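Cytochrome c (Chlorobaculum tepidum, PDB 3A9F) probably carries electrons within the photosynthetic reaction centre of a green sulfur bacterium, through a single heme c held in a small all-helical domain. Local coordinates at residues D28-L33 with G85-E90; D49-K54 with G59-I64; R67-P72 with I76-A81. All blocks are in the same frame, centred on the assembly; numbering follows the deposited sequence. Where two conformers were deposited one is given.

Interaction 1: D28-L33 with G85-E90; sequences DAAKKL and GIWLHE
Trp87 lays its indole against Ala30 and Lys31 where the domain's first helix, 27-37, meets its last, 78-91, the pairing of first and last helices that class I c-type cytochromes share. The two backbones come nearest at Ala30 and Trp87, whose CA atoms are 6.1 Å apart. This closeness is consistent with the small methyl of Ala30, which points at the other helix and brings its CB within 3.8 Å of Trp87 CB; against the indole itself this methyl sits obliquely. Lys31 takes the ring from above. Its CB stands 3.9 Å from the centroid of the five-membered ring of Trp87, 30° off the ring normal, the geometry of a CH-pi contact over the face, displaced toward the rim. The indole reaches this place because CG of Trp87 is anti to the backbone N (chi1 -170°), while chi2 of 89° turns its plane broadside to the lysine. Lys31 is extended as far as CE, and the two side chains run alongside each other in the same direction, so successive methylenes follow the indole outward before the bend at chi4 turns NZ off the indole; there NZ makes a long, weak ion pair with Asp35. No hydrogen bond joins the two segments; contact between carbon atoms and the indole face accounts for the meeting, which buries 173 Å². Phe27 and Val34 of the same helix 27-37 also touch the Trp87 side chain, while the next residue, Leu88, belongs to the heme pocket. Along the indole's benzo side, Lys31 CG lies 3.7 Å from Trp87 CZ2.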
loop_
_atom_site.group_PDB
_atom_site.type_symbol
_atom_site.label_atom_id
_atom_site.label_comp_id
_atom_site.label_asym_id
_atom_site.label_seq_id
_atom_site.Cartn_x
_atom_site.Cartn_y
_atom_site.Cartn_z
ATOM N N ASP A 28 -13.125 -2.696 -0.638
ATOM C CA ASP A 28 -13.581 -2.060 0.606
ATOM C C ASP A 28 -12.810 -2.604 1.794
ATOM O O ASP A 28 -12.350 -1.833 2.658
ATOM C CB ASP A 28 -15.090 -2.261 0.809
ATOM C CG ASP A 28 -15.936 -1.513 -0.220
ATOM O OD1 ASP A 28 -15.484 -0.474 -0.764
ATOM O OD2 ASP A 28 -17.071 -1.969 -0.479
ATOM N N ALA A 29 -12.650 -3.924 1.842
ATOM C CA ALA A 29 -11.884 -4.568 2.903
ATOM C C ALA A 29 -10.418 -4.161 2.801
ATOM O O ALA A 29 -9.760 -3.934 3.822
ATOM C CB ALA A 29 -12.028 -6.082 2.825
ATOM N N ALA A 30 -9.907 -4.037 1.579
ATOM C CA ALA A 30 -8.512 -3.630 1.384
ATOM C C ALA A 30 -8.269 -2.232 1.925
ATOM O O ALA A 30 -7.267 -1.996 2.594
ATOM C CB ALA A 30 -8.133 -3.698 -0.083
ATOM N N LYS A 31 -9.206 -1.311 1.690
ATOM C CA LYS A 31 -9.066 0.052 2.203
ATOM C C LYS A 31 -9.003 0.051 3.725
ATOM O O LYS A 31 -8.232 0.812 4.322
ATOM C CB LYS A 31 -10.238 0.924 1.736
ATOM C CG LYS A 31 -10.145 2.403 2.168
ATOM C CD LYS A 31 -11.379 3.182 1.682
ATOM C CE LYS A 31 -11.333 4.642 2.098
ATOM N NZ LYS A 31 -11.594 4.794 3.555
ATOM N N LYS A 32 -9.800 -0.800 4.363
ATOM C CA LYS A 32 -9.773 -0.887 5.818
ATOM C C LYS A 32 -8.402 -1.335 6.300
ATOM O O LYS A 32 -7.888 -0.790 7.285
ATOM C CB LYS A 32 -10.869 -1.827 6.314
ATOM C CG LYS A 32 -12.249 -1.246 6.118
ATOM C CD LYS A 32 -13.330 -2.188 6.596
ATOM C CE LYS A 32 -14.719 -1.589 6.316
ATOM N NZ LYS A 32 -15.805 -2.496 6.737
ATOM N N LEU A 33 -7.800 -2.298 5.609
ATOM C CA LEU A 33 -6.475 -2.774 5.988
ATOM C C LEU A 33 -5.390 -1.706 5.781
ATOM O O LEU A 33 -4.506 -1.558 6.614
ATOM C CB LEU A 33 -6.154 -4.054 5.230
ATOM C CG LEU A 33 -4.902 -4.809 5.723
ATOM C CD1 LEU A 33 -4.960 -5.175 7.214
ATOM C CD2 LEU A 33 -4.667 -6.021 4.839
ATOM N N GLY A 85 -0.778 -3.053 -1.343
ATOM C CA GLY A 85 -0.230 -2.610 -2.630
ATOM C C GLY A 85 -1.284 -2.531 -3.722
ATOM O O GLY A 85 -1.308 -1.583 -4.502
ATOM N N ILE A 86 -2.150 -3.539 -3.782
ATOM C CA ILE A 86 -3.216 -3.525 -4.779
ATOM C C ILE A 86 -4.122 -2.313 -4.578
ATOM O O ILE A 86 -4.416 -1.593 -5.527
ATOM C CB ILE A 86 -4.031 -4.826 -4.725
ATOM C CG1 ILE A 86 -3.190 -5.996 -5.259
ATOM C CG2 ILE A 86 -5.340 -4.667 -5.533
ATOM C CD1 ILE A 86 -3.743 -7.377 -4.863
ATOM N N TRP A 87 -4.554 -2.066 -3.345
ATOM C CA TRP A 87 -5.469 -0.949 -3.114
ATOM C C TRP A 87 -4.782 0.382 -3.412
ATOM O O TRP A 87 -5.358 1.244 -4.085
ATOM C CB TRP A 87 -6.043 -0.955 -1.684
ATOM C CG TRP A 87 -7.148 0.042 -1.550
ATOM C CD1 TRP A 87 -8.476 -0.178 -1.794
ATOM C CD2 TRP A 87 -7.020 1.425 -1.229
ATOM N NE1 TRP A 87 -9.187 0.981 -1.620
ATOM C CE2 TRP A 87 -8.320 1.983 -1.277
ATOM C CE3 TRP A 87 -5.938 2.249 -0.882
ATOM C CZ2 TRP A 87 -8.568 3.332 -0.992
ATOM C CZ3 TRP A 87 -6.182 3.589 -0.600
ATOM C CH2 TRP A 87 -7.491 4.117 -0.662
ATOM N N LEU A 88 -3.557 0.570 -2.918
ATOM C CA LEU A 88 -2.875 1.837 -3.184
ATOM C C LEU A 88 -2.656 2.032 -4.687
ATOM O O LEU A 88 -2.849 3.146 -5.207
ATOM C CB LEU A 88 -1.543 1.902 -2.462
ATOM C CG LEU A 88 -1.631 2.027 -0.949
ATOM C CD1 LEU A 88 -0.244 1.760 -0.352
ATOM C CD2 LEU A 88 -2.183 3.403 -0.532
ATOM N N HIS A 89 -2.272 0.960 -5.385
ATOM C CA HIS A 89 -2.015 1.065 -6.814
ATOM C C HIS A 89 -3.290 1.434 -7.586
ATOM O O HIS A 89 -3.261 2.296 -8.477
ATOM C CB HIS A 89 -1.408 -0.241 -7.338
ATOM C CG HIS A 89 -1.163 -0.229 -8.809
ATOM N ND1 HIS A 89 -1.687 -1.180 -9.651
ATOM C CD2 HIS A 89 -0.478 0.638 -9.591
ATOM C CE1 HIS A 89 -1.326 -0.905 -10.893
ATOM N NE2 HIS A 89 -0.589 0.191 -10.883
ATOM N N GLU A 90 -4.413 0.796 -7.251
ATOM C CA GLU A 90 -5.631 0.937 -8.066
ATOM C C GLU A 90 -6.591 2.038 -7.637
ATOM O O GLU A 90 -7.375 2.519 -8.464
ATOM C CB GLU A 90 -6.367 -0.401 -8.159
ATOM C CG GLU A 90 -5.487 -1.480 -8.795
ATOM C CD GLU A 90 -6.220 -2.698 -9.341
ATOM O OE1 GLU A 90 -7.469 -2.702 -9.411
ATOM O OE2 GLU A 90 -5.520 -3.664 -9.713
#

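Interaction 2: D49-K54 with G59-I64; sequences DLFRTK and GQVNLI. With HEC (heme c), chain C.
Phe51 and Val61 approach with their CA atoms 8.2 Å apart, between helix 48-56 and the start of helix 61-70, two consecutive helices of the cytochrome c fold joined by a tight turn. Gly59, at positive phi (68°), closes the first helix in a Schellman motif, and Gln60 follows as the N-cap residue of the second. Side chains bridge the separation. Phe51 has CG anti to its own N (chi1 174°), which carries the ring across to the second helix, where the far end of the ring meets two branched residues. Ile64 CG2 comes in at the ring edge, near the plane, 3.7 Å from Phe51 CE1. Val61 CG2 approaches obliquely, 3.8 Å from Phe51 CZ. Leu88 of helix 78-91 also packs on Phe51 and Val61, and the ring of Phe92 meets that of Phe51 with the planes at about 70°, so this buried contact belongs to the hydrophobic core. The heme c adjoins the same residues: its methyl CMA lies at the edge of the Phe51 ring, and Ile64 CG1 comes within 4.1 Å of CMA. Outward from this apolar layer, the methyls of Leu50 lie beside the heme carboxylate made by CGA, O1A and O2A. Lys54 reaches the same group with an extended chain; Tyr55 OH also hydrogen-bonds to the heme. The positive lysine would probably offset part of the propionate's charge. At the end of that chain, Lys54 NZ donates to heme O2A over 2.9 Å.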
loop_
_atom_site.group_PDB
_atom_site.type_symbol
_atom_site.label_atom_id
_atom_site.label_comp_id
_atom_site.label_asym_id
_atom_site.label_seq_id
_atom_site.Cartn_x
_atom_site.Cartn_y
_atom_site.Cartn_z
ATOM N N ASP A 49 0.944 12.968 -0.827
ATOM C CA ASP A 49 1.394 13.632 -2.046
ATOM C C ASP A 49 2.684 13.019 -2.552
ATOM O O ASP A 49 2.831 12.755 -3.748
ATOM C CB ASP A 49 1.624 15.124 -1.793
ATOM C CG ASP A 49 0.339 15.887 -1.528
ATOM O OD1 ASP A 49 -0.756 15.366 -1.833
ATOM O OD2 ASP A 49 0.436 17.035 -1.022
ATOM N N LEU A 50 3.621 12.814 -1.633
ATOM C CA LEU A 50 4.883 12.164 -1.924
ATOM C C LEU A 50 4.637 10.746 -2.433
ATOM O O LEU A 50 5.253 10.310 -3.406
ATOM C CB LEU A 50 5.740 12.127 -0.662
ATOM C CG LEU A 50 7.176 11.609 -0.726
ATOM C CD1 LEU A 50 7.906 12.110 0.493
ATOM C CD2 LEU A 50 7.231 10.106 -0.772
ATOM N N PHE A 51 3.744 10.017 -1.770
ATOM C CA PHE A 51 3.435 8.674 -2.225
ATOM C C PHE A 51 3.006 8.665 -3.689
ATOM O O PHE A 51 3.492 7.852 -4.483
ATOM C CB PHE A 51 2.354 8.019 -1.369
ATOM C CG PHE A 51 1.934 6.692 -1.902
ATOM C CD1 PHE A 51 2.717 5.566 -1.685
ATOM C CD2 PHE A 51 0.807 6.582 -2.717
ATOM C CE1 PHE A 51 2.345 4.329 -2.216
ATOM C CE2 PHE A 51 0.430 5.349 -3.246
ATOM C CZ PHE A 51 1.205 4.228 -3.000
ATOM N N ARG A 52 2.081 9.557 -4.033
ATOM C CA ARG A 52 1.538 9.591 -5.396
ATOM C C ARG A 52 2.607 9.923 -6.422
ATOM O O ARG A 52 2.695 9.268 -7.457
ATOM C CB ARG A 52 0.354 10.555 -5.483
ATOM C CG ARG A 52 -0.897 10.050 -4.788
ATOM C CD ARG A 52 -2.075 10.982 -4.992
ATOM N NE ARG A 52 -3.253 10.488 -4.284
ATOM C CZ ARG A 52 -3.702 10.974 -3.130
ATOM N NH1 ARG A 52 -3.098 12.006 -2.543
ATOM N NH2 ARG A 52 -4.776 10.436 -2.565
ATOM N N THR A 53 3.420 10.938 -6.144
ATOM C CA THR A 53 4.398 11.412 -7.130
ATOM C C THR A 53 5.631 10.512 -7.219
ATOM O O THR A 53 6.114 10.215 -8.311
ATOM C CB THR A 53 4.832 12.872 -6.871
ATOM O OG1 THR A 53 5.518 12.952 -5.623
ATOM C CG2 THR A 53 3.625 13.800 -6.843
ATOM N N LYS A 54 6.122 10.049 -6.075
ATOM C CA LYS A 54 7.378 9.312 -6.031
ATOM C C LYS A 54 7.219 7.813 -6.268
ATOM O O LYS A 54 8.124 7.171 -6.795
ATOM C CB LYS A 54 8.092 9.585 -4.701
ATOM C CG LYS A 54 9.459 8.941 -4.537
ATOM C CD LYS A 54 10.174 9.522 -3.316
ATOM C CE LYS A 54 11.506 8.843 -3.068
ATOM N NZ LYS A 54 12.160 9.416 -1.848
ATOM N N GLY A 59 5.307 3.540 -10.672
ATOM C CA GLY A 59 5.053 2.097 -10.624
ATOM C C GLY A 59 5.868 1.356 -9.576
ATOM O O GLY A 59 6.246 0.187 -9.763
ATOM N N GLN A 60 6.127 2.033 -8.461
ATOM C CA GLN A 60 6.942 1.474 -7.391
ATOM C C GLN A 60 6.176 1.406 -6.059
ATOM O O GLN A 60 6.747 1.596 -4.978
ATOM C CB GLN A 60 8.248 2.265 -7.256
ATOM C CG GLN A 60 9.158 2.105 -8.480
ATOM C CD GLN A 60 10.453 2.865 -8.337
ATOM O OE1 GLN A 60 11.503 2.272 -8.096
ATOM N NE2 GLN A 60 10.389 4.185 -8.480
ATOM N N VAL A 61 4.881 1.095 -6.136
ATOM C CA VAL A 61 4.059 0.942 -4.930
ATOM C C VAL A 61 4.560 -0.215 -4.056
ATOM O O VAL A 61 4.685 -0.066 -2.836
ATOM C CB VAL A 61 2.573 0.749 -5.314
ATOM C CG1 VAL A 61 1.751 0.356 -4.090
ATOM C CG2 VAL A 61 2.016 2.016 -5.995
ATOM N N ASN A 62 4.843 -1.369 -4.655
ATOM C CA ASN A 62 5.312 -2.495 -3.855
ATOM C C ASN A 62 6.641 -2.189 -3.176
ATOM O O ASN A 62 6.854 -2.571 -2.031
ATOM C CB ASN A 62 5.426 -3.772 -4.687
ATOM C CG ASN A 62 5.658 -4.980 -3.825
ATOM O OD1 ASN A 62 4.842 -5.296 -2.953
ATOM N ND2 ASN A 62 6.781 -5.655 -4.034
ATOM N N LEU A 63 7.520 -1.475 -3.879
ATOM C CA LEU A 63 8.788 -1.053 -3.302
ATOM C C LEU A 63 8.591 -0.376 -1.950
ATOM O O LEU A 63 9.214 -0.761 -0.953
ATOM C CB LEU A 63 9.531 -0.114 -4.266
ATOM C CG LEU A 63 10.897 0.393 -3.799
ATOM C CD1 LEU A 63 11.921 -0.733 -3.843
ATOM C CD2 LEU A 63 11.361 1.560 -4.664
ATOM N N ILE A 64 7.726 0.630 -1.912
ATOM C CA ILE A 64 7.580 1.384 -0.676
ATOM C C ILE A 64 6.813 0.579 0.393
ATOM O O ILE A 64 7.149 0.654 1.588
ATOM C CB ILE A 64 7.020 2.820 -0.903
ATOM C CG1 ILE A 64 7.197 3.688 0.351
ATOM C CG2 ILE A 64 5.567 2.820 -1.347
ATOM C CD1 ILE A 64 8.633 3.877 0.811
HETATM FE FE HEC C . 5.665 4.773 6.332
HETATM C CHA HEC C . 7.833 7.256 5.466
HETATM C CHB HEC C . 4.062 5.147 3.308
HETATM C CHC HEC C . 3.457 2.327 7.199
HETATM C CHD HEC C . 7.336 4.292 9.260
HETATM N NA HEC C . 5.904 5.960 4.721
HETATM C C1A HEC C . 6.878 6.927 4.547
HETATM C C2A HEC C . 6.745 7.517 3.233
HETATM C C3A HEC C . 5.706 6.905 2.632
HETATM C C4A HEC C . 5.151 5.952 3.557
HETATM C CMA HEC C . 5.113 7.150 1.231
HETATM C CAA HEC C . 7.672 8.607 2.668
HETATM C CBA HEC C . 8.870 7.942 1.995
HETATM C CGA HEC C . 9.727 8.942 1.272
HETATM O O1A HEC C . 9.896 10.079 1.764
HETATM O O2A HEC C . 10.244 8.592 0.197
HETATM N NB HEC C . 4.018 3.940 5.458
HETATM C C1B HEC C . 3.580 4.189 4.169
HETATM C C2B HEC C . 2.545 3.236 3.845
HETATM C C3B HEC C . 2.391 2.447 4.921
HETATM C C4B HEC C . 3.302 2.870 5.946
HETATM C CMB HEC C . 1.855 3.198 2.465
HETATM C CAB HEC C . 1.508 1.216 5.152
HETATM C CBB HEC C . 2.034 0.067 4.253
HETATM N NC HEC C . 5.437 3.555 7.940
HETATM C C1C HEC C . 4.430 2.630 8.119
HETATM C C2C HEC C . 4.580 2.028 9.415
HETATM C C3C HEC C . 5.649 2.604 10.013
HETATM C C4C HEC C . 6.217 3.533 9.073
HETATM C CMC HEC C . 3.587 1.020 10.002
HETATM C CAC HEC C . 6.255 2.367 11.416
HETATM C CBC HEC C . 6.603 0.884 11.700
HETATM N ND HEC C . 7.310 5.636 7.209
HETATM C C1D HEC C . 7.854 5.243 8.421
HETATM C C2D HEC C . 9.043 6.014 8.694
HETATM C C3D HEC C . 9.190 6.925 7.536
HETATM C C4D HEC C . 8.092 6.638 6.654
HETATM C CMD HEC C . 9.914 5.850 9.927
HETATM C CAD HEC C . 10.304 7.955 7.343
HETATM C CBD HEC C . 11.569 7.290 6.814
HETATM C CGD HEC C . 11.351 6.890 5.386
HETATM O O1D HEC C . 11.144 7.783 4.527
HETATM O O2D HEC C . 11.353 5.663 5.122
#

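Interaction 3: R67-P72 with I76-A81; sequences RMQGFP and ISDDDA. With HEC (heme c), chain C.
The methionine side of the heme site lies here, between the end of helix 61-70 and the capped start of helix 78-91. Met68 SD binds the heme iron at 2.3 Å, and His42 NE2 supplies the other protein ligand. One residue on, Gln69 reaches the second segment with its CG anti to the backbone N (chi1 176°) and the rest of the chain extended. Its NE2 bonds to Asp78 OD1 at 2.9 Å, met on the anti side but somewhat out of the carboxylate plane. The same NE2 bonds to Ile76 O at 3.0 Å, well above the carbonyl plane and more bent. Amide and carboxylate planes stand 86° apart. Lys66 NZ links both groups, bonding to Gln69 OE1 and forming a salt bridge with Asp78 OD1. Ile76 passes obliquely by the glutamine, its CG2 3.9 Å from Gln69 CB, while its CD1 touches heme CBB. Ser77 and Asp80 exchange bonds, Ser77 N to Asp80 OD2 and Asp80 N to Ser77 OG, both 3.0 Å: a capping box at the helix start. Phe71 turns a ring edge to heme O2D. Histidine-methionine ligation of a single heme c in a small all-helical domain is typical of class I cytochromes c.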
loop_
_atom_site.group_PDB
_atom_site.type_symbol
_atom_site.label_atom_id
_atom_site.label_comp_id
_atom_site.label_asym_id
_atom_site.label_seq_id
_atom_site.Cartn_x
_atom_site.Cartn_y
_atom_site.Cartn_z
ATOM N N ARG A 67 9.248 -1.737 1.966
ATOM C CA ARG A 67 10.149 -0.996 2.845
ATOM C C ARG A 67 9.491 -0.766 4.199
ATOM O O ARG A 67 10.092 -1.027 5.247
ATOM C CB ARG A 67 10.544 0.333 2.219
ATOM C CG ARG A 67 11.613 1.052 2.986
ATOM C CD ARG A 67 12.121 2.214 2.177
ATOM N NE ARG A 67 12.750 1.787 0.931
ATOM C CZ ARG A 67 13.024 2.596 -0.087
ATOM N NH1 ARG A 67 12.716 3.882 -0.018
ATOM N NH2 ARG A 67 13.602 2.120 -1.178
ATOM N N MET A 68 8.247 -0.293 4.186
ATOM C CA MET A 68 7.523 -0.091 5.438
ATOM C C MET A 68 7.354 -1.397 6.213
ATOM O O MET A 68 7.549 -1.438 7.435
ATOM C CB MET A 68 6.174 0.579 5.165
ATOM C CG MET A 68 6.308 1.921 4.465
ATOM S SD MET A 68 7.096 3.153 5.558
ATOM C CE MET A 68 8.242 3.823 4.350
ATOM N N GLN A 69 7.036 -2.470 5.501
ATOM C CA GLN A 69 6.903 -3.763 6.146
ATOM C C GLN A 69 8.155 -4.153 6.913
ATOM O O GLN A 69 8.073 -4.704 8.017
ATOM C CB GLN A 69 6.592 -4.837 5.120
ATOM C CG GLN A 69 6.525 -6.248 5.731
ATOM C CD GLN A 69 6.292 -7.325 4.721
ATOM O OE1 GLN A 69 6.572 -7.148 3.554
ATOM N NE2 GLN A 69 5.758 -8.447 5.164
ATOM N N GLY A 70 9.316 -3.877 6.323
ATOM C CA GLY A 70 10.577 -4.263 6.953
ATOM C C GLY A 70 10.957 -3.457 8.182
ATOM O O GLY A 70 11.862 -3.864 8.914
ATOM N N PHE A 71 10.297 -2.323 8.423
ATOM C CA PHE A 71 10.612 -1.533 9.619
ATOM C C PHE A 71 10.144 -2.259 10.885
ATOM O O PHE A 71 9.098 -2.900 10.888
ATOM C CB PHE A 71 9.942 -0.155 9.574
ATOM C CG PHE A 71 10.504 0.794 8.538
ATOM C CD1 PHE A 71 11.721 0.552 7.891
ATOM C CD2 PHE A 71 9.801 1.943 8.215
ATOM C CE1 PHE A 71 12.222 1.452 6.936
ATOM C CE2 PHE A 71 10.306 2.862 7.280
ATOM C CZ PHE A 71 11.514 2.602 6.638
ATOM N N PRO A 72 10.904 -2.137 11.984
ATOM C CA PRO A 72 10.473 -2.774 13.235
ATOM C C PRO A 72 9.102 -2.293 13.680
ATOM O O PRO A 72 8.825 -1.086 13.641
ATOM C CB PRO A 72 11.529 -2.324 14.263
ATOM C CG PRO A 72 12.612 -1.726 13.495
ATOM C CD PRO A 72 12.125 -1.333 12.149
ATOM N N ILE A 76 3.058 -5.606 9.513
ATOM C CA ILE A 76 2.583 -5.894 8.153
ATOM C C ILE A 76 3.029 -7.284 7.723
ATOM O O ILE A 76 4.234 -7.561 7.626
ATOM C CB ILE A 76 3.082 -4.810 7.164
ATOM C CG1 ILE A 76 2.491 -3.444 7.534
ATOM C CG2 ILE A 76 2.741 -5.175 5.718
ATOM C CD1 ILE A 76 3.177 -2.253 6.831
ATOM N N SER A 77 2.066 -8.166 7.477
ATOM C CA SER A 77 2.417 -9.487 6.968
ATOM C C SER A 77 2.631 -9.454 5.458
ATOM O O SER A 77 2.242 -8.484 4.803
ATOM C CB SER A 77 1.301 -10.477 7.306
ATOM O OG SER A 77 0.138 -10.149 6.551
ATOM N N ASP A 78 3.176 -10.532 4.889
ATOM C CA ASP A 78 3.298 -10.592 3.432
ATOM C C ASP A 78 1.935 -10.459 2.749
ATOM O O ASP A 78 1.809 -9.790 1.716
ATOM C CB ASP A 78 3.997 -11.877 2.969
ATOM C CG ASP A 78 5.502 -11.854 3.217
ATOM O OD1 ASP A 78 6.086 -10.773 3.442
ATOM O OD2 ASP A 78 6.103 -12.945 3.165
ATOM N N ASP A 79 0.910 -11.104 3.304
ATOM C CA ASP A 79 -0.429 -10.961 2.732
ATOM C C ASP A 79 -0.971 -9.542 2.862
ATOM O O ASP A 79 -1.594 -9.023 1.934
ATOM C CB ASP A 79 -1.400 -11.950 3.347
ATOM C CG ASP A 79 -1.210 -13.332 2.828
ATOM O OD1 ASP A 79 -0.946 -13.478 1.623
ATOM O OD2 ASP A 79 -1.352 -14.276 3.631
ATOM N N ASP A 80 -0.723 -8.899 3.999
ATOM C CA ASP A 80 -1.136 -7.507 4.155
ATOM C C ASP A 80 -0.476 -6.665 3.059
ATOM O O ASP A 80 -1.109 -5.790 2.469
ATOM C CB ASP A 80 -0.661 -6.913 5.491
ATOM C CG ASP A 80 -1.344 -7.462 6.726
ATOM O OD1 ASP A 80 -2.406 -8.087 6.623
ATOM O OD2 ASP A 80 -0.790 -7.202 7.845
ATOM N N ALA A 81 0.816 -6.900 2.808
ATOM C CA ALA A 81 1.540 -6.094 1.835
ATOM C C ALA A 81 0.946 -6.265 0.450
ATOM O O ALA A 81 0.864 -5.294 -0.302
ATOM C CB ALA A 81 3.011 -6.452 1.836
HETATM FE FE HEC C . 5.665 4.773 6.332
HETATM C CHA HEC C . 7.833 7.256 5.466
HETATM C CHB HEC C . 4.062 5.147 3.308
HETATM C CHC HEC C . 3.457 2.327 7.199
HETATM C CHD HEC C . 7.336 4.292 9.260
HETATM N NA HEC C . 5.904 5.960 4.721
HETATM C C1A HEC C . 6.878 6.927 4.547
HETATM C C2A HEC C . 6.745 7.517 3.233
HETATM C C3A HEC C . 5.706 6.905 2.632
HETATM C C4A HEC C . 5.151 5.952 3.557
HETATM C CMA HEC C . 5.113 7.150 1.231
HETATM C CAA HEC C . 7.672 8.607 2.668
HETATM C CBA HEC C . 8.870 7.942 1.995
HETATM C CGA HEC C . 9.727 8.942 1.272
HETATM O O1A HEC C . 9.896 10.079 1.764
HETATM O O2A HEC C . 10.244 8.592 0.197
HETATM N NB HEC C . 4.018 3.940 5.458
HETATM C C1B HEC C . 3.580 4.189 4.169
HETATM C C2B HEC C . 2.545 3.236 3.845
HETATM C C3B HEC C . 2.391 2.447 4.921
HETATM C C4B HEC C . 3.302 2.870 5.946
HETATM C CMB HEC C . 1.855 3.198 2.465
HETATM C CAB HEC C . 1.508 1.216 5.152
HETATM C CBB HEC C . 2.034 0.067 4.253
HETATM N NC HEC C . 5.437 3.555 7.940
HETATM C C1C HEC C . 4.430 2.630 8.119
HETATM C C2C HEC C . 4.580 2.028 9.415
HETATM C C3C HEC C . 5.649 2.604 10.013
HETATM C C4C HEC C . 6.217 3.533 9.073
HETATM C CMC HEC C . 3.587 1.020 10.002
HETATM C CAC HEC C . 6.255 2.367 11.416
HETATM C CBC HEC C . 6.603 0.884 11.700
HETATM N ND HEC C . 7.310 5.636 7.209
HETATM C C1D HEC C . 7.854 5.243 8.421
HETATM C C2D HEC C . 9.043 6.014 8.694
HETATM C C3D HEC C . 9.190 6.925 7.536
HETATM C C4D HEC C . 8.092 6.638 6.654
HETATM C CMD HEC C . 9.914 5.850 9.927
HETATM C CAD HEC C . 10.304 7.955 7.343
HETATM C CBD HEC C . 11.569 7.290 6.814
HETATM C CGD HEC C . 11.351 6.890 5.386
HETATM O O1D HEC C . 11.144 7.783 4.527
HETATM O O2D HEC C . 11.353 5.663 5.122
#

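Interaction 1 brings the two ends of the fold together, whereas interactions 2 and 3 each join helices consecutive in the chain and lie within the span it encloses. Helix 78-91 serves interactions 1 and 3, and helix 61-70 serves interactions 2 and 3. Interaction 2 is the most buried; the other two are only partly so. Interaction 2 also adjoins interaction 1, with Leu88 CB 3.6 Å from Phe51 CZ. Interaction 1 adds a CH-pi contact to its apolar packing, interaction 2 is apolar across its segments, and in interaction 3 one glutamine amide bonds to a carboxylate and a carbonyl. Interactions 2 and 3 touch the heme, one along a methyl and a propionate, the other chiefly through Met68; interaction 1 reaches it through Leu88, outside its own contact.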